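Local coordinates for hypothetical Membrane Spanning Protein (Bacillus cereus, PDB 2FB5) that probably condenses two ATP molecules into cyclic di-AMP as a diadenylate cyclase needed for efficient spore formation, at residues T82-L87 against L183-E188; R191-L196 against L200-L205. One frame throughout, in Å; residues are numbered along the deposited sequence.

Contact 1. Residues T82-L87 against L183-E188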
loop_
_atom_site.group_PDB
_atom_site.type_symbol
_atom_site.label_atom_id
_atom_site.label_comp_id
_atom_site.label_asym_id
_atom_site.label_seq_id
_atom_site.Cartn_x
_atom_site.Cartn_y
_atom_site.Cartn_z
ATOM N N THR A 82 14.432 4.431 -23.363
ATOM C CA THR A 82 15.519 4.755 -24.291
ATOM C C THR A 82 15.229 4.268 -25.718
ATOM O O THR A 82 15.353 5.028 -26.684
ATOM C CB THR A 82 16.849 4.176 -23.800
ATOM O OG1 THR A 82 17.164 4.761 -22.533
ATOM C CG2 THR A 82 17.966 4.461 -24.786
ATOM N N ALA A 83 14.823 3.007 -25.842
ATOM C CA ALA A 83 14.506 2.442 -27.150
ATOM C C ALA A 83 13.390 3.247 -27.828
ATOM O O ALA A 83 13.500 3.599 -29.004
ATOM C CB ALA A 83 14.126 0.967 -27.028
ATOM N N ILE A 84 12.332 3.541 -27.073
ATOM C CA ILE A 84 11.190 4.305 -27.573
ATOM C C ILE A 84 11.576 5.697 -28.075
ATOM O O ILE A 84 11.094 6.128 -29.117
ATOM C CB ILE A 84 10.085 4.433 -26.490
ATOM C CG1 ILE A 84 9.364 3.083 -26.274
ATOM C CG2 ILE A 84 9.093 5.532 -26.842
ATOM C CD1 ILE A 84 8.638 2.552 -27.465
ATOM N N GLN A 85 12.428 6.386 -27.319
ATOM C CA GLN A 85 12.946 7.700 -27.705
ATOM C C GLN A 85 13.680 7.613 -29.034
ATOM O O GLN A 85 13.480 8.452 -29.911
ATOM C CB GLN A 85 13.890 8.252 -26.628
ATOM C CG GLN A 85 13.208 8.699 -25.325
ATOM C CD GLN A 85 14.202 8.977 -24.180
ATOM O OE1 GLN A 85 15.365 8.565 -24.220
ATOM N NE2 GLN A 85 13.732 9.669 -23.154
ATOM N N HIS A 86 14.526 6.593 -29.182
ATOM C CA HIS A 86 15.320 6.403 -30.389
ATOM C C HIS A 86 14.474 6.057 -31.599
ATOM O O HIS A 86 14.682 6.599 -32.688
ATOM C CB HIS A 86 16.372 5.320 -30.156
ATOM C CG HIS A 86 17.494 5.759 -29.270
ATOM N ND1 HIS A 86 18.410 4.879 -28.737
ATOM C CD2 HIS A 86 17.845 6.986 -28.816
ATOM C CE1 HIS A 86 19.287 5.545 -28.006
ATOM N NE2 HIS A 86 18.963 6.825 -28.034
ATOM N N LEU A 87 13.509 5.160 -31.396
ATOM C CA LEU A 87 12.568 4.789 -32.442
ATOM C C LEU A 87 11.706 5.976 -32.868
ATOM O O LEU A 87 11.463 6.175 -34.061
ATOM C CB LEU A 87 11.688 3.615 -31.985
ATOM C CG LEU A 87 12.464 2.304 -31.759
ATOM C CD1 LEU A 87 11.715 1.349 -30.826
ATOM C CD2 LEU A 87 12.776 1.634 -33.084
ATOM N N LEU A 183 2.908 0.065 -25.506
ATOM C CA LEU A 183 3.550 1.246 -26.060
ATOM C C LEU A 183 3.506 1.197 -27.577
ATOM O O LEU A 183 3.672 0.128 -28.173
ATOM C CB LEU A 183 5.017 1.320 -25.586
ATOM C CG LEU A 183 5.131 1.581 -24.077
ATOM C CD1 LEU A 183 6.332 0.866 -23.475
ATOM C CD2 LEU A 183 5.214 3.088 -23.783
ATOM N N VAL A 184 3.285 2.357 -28.198
ATOM C CA VAL A 184 3.270 2.475 -29.657
ATOM C C VAL A 184 4.160 3.644 -30.083
ATOM O O VAL A 184 4.163 4.686 -29.428
ATOM C CB VAL A 184 1.833 2.720 -30.206
ATOM C CG1 VAL A 184 1.816 2.679 -31.719
ATOM C CG2 VAL A 184 0.858 1.685 -29.675
ATOM N N VAL A 185 4.936 3.445 -31.151
ATOM C CA VAL A 185 5.595 4.537 -31.881
ATOM C C VAL A 185 4.971 4.531 -33.269
ATOM O O VAL A 185 4.909 3.495 -33.931
ATOM C CB VAL A 185 7.143 4.378 -31.996
ATOM C CG1 VAL A 185 7.775 5.594 -32.702
ATOM C CG2 VAL A 185 7.781 4.190 -30.629
ATOM N N SER A 186 4.446 5.677 -33.684
ATOM C CA SER A 186 3.889 5.810 -35.031
ATOM C C SER A 186 5.001 5.902 -36.075
ATOM O O SER A 186 5.923 6.701 -35.936
ATOM C CB SER A 186 2.992 7.046 -35.126
ATOM O OG SER A 186 2.683 7.321 -36.485
ATOM N N GLU A 187 4.906 5.086 -37.116
ATOM C CA GLU A 187 5.834 5.168 -38.250
ATOM C C GLU A 187 5.614 6.423 -39.108
ATOM O O GLU A 187 6.513 6.852 -39.828
ATOM C CB GLU A 187 5.757 3.911 -39.114
ATOM C CG GLU A 187 4.397 3.647 -39.753
ATOM C CD GLU A 187 4.387 2.403 -40.629
ATOM O OE1 GLU A 187 5.471 1.970 -41.076
ATOM O OE2 GLU A 187 3.292 1.856 -40.875
ATOM N N GLU A 188 4.417 7.006 -39.026
ATOM C CA GLU A 188 4.089 8.221 -39.777
ATOM C C GLU A 188 4.687 9.487 -39.170
ATOM O O GLU A 188 5.270 10.301 -39.885
ATOM C CB GLU A 188 2.576 8.384 -39.888
ATOM C CG GLU A 188 1.853 7.170 -40.428
ATOM C CD GLU A 188 0.386 7.443 -40.695
ATOM O OE1 GLU A 188 -0.285 6.562 -41.275
ATOM O OE2 GLU A 188 -0.099 8.539 -40.328
#
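In the helix-on-sheet layer of the diadenylate cyclase domain, Ile84 and Leu87 of helix 77-90 rest on Leu183 and Val185 of strand 181-185, which runs through the interior of the mixed sheet. Helix 82-87 and strand 183-185 run nearly the same way, 22° apart, with their axes 9.2 Å from each other at closest approach. Val185 is the hub. Its CG2 meets the end of the isoleucine, 3.7 Å from Ile84 CD1, and the two side chains pass alongside each other in opposite directions. That same methyl turns toward the next helical turn as well, where it lies 4.2 Å from Leu87 CB. The other branch, Val185 CG1, touches backbone instead of side chain, 4.0 Å from Leu87 C. With CG1 anti to the valine nitrogen (chi1 -177°), CG2 falls beside that nitrogen, where it meets both helical residues, and CG1 is left for the Leu87 backbone. Farther back along the strand, Ile84 CD1 also comes within 4.3 Å of Leu183 CB. Val184 points away to the other face of the sheet, where it packs on Ala171 and His168 of helix 166-175. Neighbouring strand 94-98 widens the bed under the helix: Ile96 touches Ile84, Ala94 touches Leu87, and both residues make backbone hydrogen bonds to strand 181-185. All four residues of the interface are buried. Their side chains meet through carbon alone, methyl against methyl or methylene, and one methyl rests on helix backbone. Helix and strand are therefore joined here by close fit and the exclusion of water, without directional polar bonds.

Contact 2. Residues R191-L196 against L200-L205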
loop_
_atom_site.group_PDB
_atom_site.type_symbol
_atom_site.label_atom_id
_atom_site.label_comp_id
_atom_site.label_asym_id
_atom_site.label_seq_id
_atom_site.Cartn_x
_atom_site.Cartn_y
_atom_site.Cartn_z
ATOM N N ARG A 191 5.133 9.974 -33.159
ATOM C CA ARG A 191 4.380 10.158 -31.918
ATOM C C ARG A 191 4.384 8.862 -31.110
ATOM O O ARG A 191 4.146 7.782 -31.655
ATOM C CB ARG A 191 2.933 10.576 -32.195
ATOM C CG ARG A 191 2.021 10.484 -30.962
ATOM C CD ARG A 191 0.628 11.034 -31.231
ATOM N NE ARG A 191 0.646 12.495 -31.254
ATOM C CZ ARG A 191 -0.391 13.270 -31.571
ATOM N NH1 ARG A 191 -1.562 12.740 -31.917
ATOM N NH2 ARG A 191 -0.248 14.590 -31.549
ATOM N N THR A 192 4.632 8.987 -29.814
ATOM C CA THR A 192 4.632 7.835 -28.926
ATOM C C THR A 192 3.421 7.878 -28.008
ATOM O O THR A 192 3.086 8.937 -27.468
ATOM C CB THR A 192 5.917 7.774 -28.103
ATOM O OG1 THR A 192 6.002 8.942 -27.286
ATOM C CG2 THR A 192 7.100 7.739 -29.020
ATOM N N SER A 193 2.769 6.722 -27.870
ATOM C CA SER A 193 1.560 6.532 -27.072
ATOM C C SER A 193 1.684 5.274 -26.207
ATOM O O SER A 193 2.560 4.437 -26.446
ATOM C CB SER A 193 0.366 6.314 -28.006
ATOM O OG SER A 193 0.171 7.410 -28.871
ATOM N N PHE A 194 0.817 5.135 -25.209
ATOM C CA PHE A 194 0.523 3.798 -24.680
ATOM C C PHE A 194 -0.968 3.589 -24.550
ATOM O O PHE A 194 -1.711 4.551 -24.331
ATOM C CB PHE A 194 1.248 3.479 -23.364
ATOM C CG PHE A 194 0.787 4.294 -22.180
ATOM C CD1 PHE A 194 -0.355 3.944 -21.476
ATOM C CD2 PHE A 194 1.534 5.382 -21.743
ATOM C CE1 PHE A 194 -0.775 4.680 -20.372
ATOM C CE2 PHE A 194 1.125 6.121 -20.630
ATOM C CZ PHE A 194 -0.036 5.770 -19.952
ATOM N N ALA A 195 -1.394 2.343 -24.704
ATOM C CA ALA A 195 -2.771 1.964 -24.438
ATOM C C ALA A 195 -2.857 1.253 -23.100
ATOM O O ALA A 195 -2.015 0.403 -22.769
ATOM C CB ALA A 195 -3.315 1.057 -25.540
ATOM N N LEU A 196 -3.891 1.600 -22.346
ATOM C CA LEU A 196 -4.170 0.975 -21.065
ATOM C C LEU A 196 -5.681 0.964 -20.859
ATOM O O LEU A 196 -6.339 2.003 -20.937
ATOM C CB LEU A 196 -3.479 1.718 -19.923
ATOM C CG LEU A 196 -3.626 1.083 -18.532
ATOM C CD1 LEU A 196 -2.766 -0.175 -18.410
ATOM C CD2 LEU A 196 -3.256 2.101 -17.455
ATOM N N LEU A 200 -6.114 5.159 -25.323
ATOM C CA LEU A 200 -4.799 5.511 -25.850
ATOM C C LEU A 200 -4.348 6.871 -25.323
ATOM O O LEU A 200 -5.086 7.860 -25.455
ATOM C CB LEU A 200 -4.851 5.523 -27.386
ATOM C CG LEU A 200 -3.548 5.672 -28.171
ATOM C CD1 LEU A 200 -2.707 4.403 -28.070
ATOM C CD2 LEU A 200 -3.877 5.974 -29.632
ATOM N N TYR A 201 -3.148 6.919 -24.734
ATOM C CA TYR A 201 -2.592 8.155 -24.164
ATOM C C TYR A 201 -1.314 8.558 -24.875
ATOM O O TYR A 201 -0.411 7.740 -25.029
ATOM C CB TYR A 201 -2.243 7.981 -22.677
ATOM C CG TYR A 201 -3.400 7.580 -21.797
ATOM C CD1 TYR A 201 -4.237 8.545 -21.229
ATOM C CD2 TYR A 201 -3.662 6.236 -21.535
ATOM C CE1 TYR A 201 -5.304 8.178 -20.412
ATOM C CE2 TYR A 201 -4.714 5.858 -20.721
ATOM C CZ TYR A 201 -5.535 6.832 -20.159
ATOM O OH TYR A 201 -6.589 6.447 -19.366
ATOM N N THR A 202 -1.231 9.823 -25.279
ATOM C CA THR A 202 -0.017 10.357 -25.876
ATOM C C THR A 202 1.008 10.563 -24.781
ATOM O O THR A 202 0.676 11.041 -23.697
ATOM C CB THR A 202 -0.296 11.685 -26.628
ATOM O OG1 THR A 202 -1.314 11.455 -27.608
ATOM C CG2 THR A 202 0.951 12.193 -27.342
ATOM N N ILE A 203 2.242 10.164 -25.047
ATOM C CA ILE A 203 3.341 10.433 -24.135
ATOM C C ILE A 203 4.450 11.174 -24.866
ATOM O O ILE A 203 4.623 11.019 -26.074
ATOM C CB ILE A 203 3.917 9.138 -23.476
ATOM C CG1 ILE A 203 4.191 8.039 -24.516
ATOM C CG2 ILE A 203 2.978 8.635 -22.392
ATOM C CD1 ILE A 203 4.860 6.770 -23.962
ATOM N N SER A 204 5.191 11.987 -24.128
ATOM C CA SER A 204 6.372 12.644 -24.674
ATOM C C SER A 204 7.556 12.357 -23.763
ATOM O O SER A 204 7.543 12.733 -22.594
ATOM C CB SER A 204 6.130 14.159 -24.801
ATOM O OG SER A 204 7.346 14.882 -24.969
ATOM N N LEU A 205 8.566 11.670 -24.290
ATOM C CA LEU A 205 9.812 11.437 -23.538
ATOM C C LEU A 205 11.092 11.505 -24.383
ATOM O O LEU A 205 11.168 12.251 -25.370
ATOM C CB LEU A 205 9.745 10.124 -22.749
ATOM C CG LEU A 205 8.868 8.970 -23.223
ATOM C CD1 LEU A 205 9.679 8.013 -24.060
ATOM C CD2 LEU A 205 8.299 8.271 -22.001
HETATM O O HOH W 1 4.695 11.772 -28.657
HETATM O O HOH W 2 8.223 9.691 -26.540
HETATM O O HOH W 3 -2.008 9.140 -28.747
HETATM O O HOH W 4 -6.932 3.835 -19.054
#
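Phe194 and Tyr201 face each other across the two strands, joined by a pair of backbone bonds. Phe194 N donates to Tyr201 O at 2.9 Å, and Tyr201 N returns a straighter bond to Phe194 O at 2.8 Å. Their rings lie obliquely, planes 40° apart, with Tyr201 CD2 3.5 Å from Phe194 CE1. Tyr201 CB sits over the face of the phenylalanine ring in a CH-pi contact, 4.3 Å from its centroid. With CG between backbone N and carbonyl carbon (chi1 68°), the Phe194 ring is placed where Ile203 can reach it too: Ile203 CG2 approaches obliquely, 3.6 Å from Phe194 CE2. Farther along, Ile203 N donates to Thr192 O at 2.8 Å. The two strands form the C-terminal beta hairpin, with 199-203 outermost in the sheet of this chain. On the face opposite Phe194 and Tyr201, Leu200 CD1 packs 3.6 Å from Ser193 CB. Water fills in between polar groups: one molecule bridges Ser193 OG and Thr202 OG1, and another, in the plane of the Tyr201 ring at its edge, links Tyr201 OH to Leu196 O. A third joins Thr192 N to Ile203 O. Beyond this shell, Ile66 and Ala62 of helix 47-70 lie against Phe194 and Ile203, which also pack on Leu183. Across the sheet, helix 166-175 meets Ala195 through Ala171 and Leu200 through Ile172.

Overall arrangement
From the N terminus the chain first makes helices 4-35 and 47-70, then enters helix 77-90, where contact 1 begins. Its return partner comes after 95 intervening residues, past four strands and two helices, so contact 1 closes a long loop. Contact 2 opens only afterwards and is short-range, a hairpin with three residues between its segments; the two follow in series. Strands 181-185 and 192-196 are sheet neighbours and join them, with probable hydrogen bonds from Val184 N to Ser193 O and from Ser186 N to Arg191 O. Ile84 also packs on Thr192, and Gln85 against Leu205, bringing the C terminus back to helix 77-90.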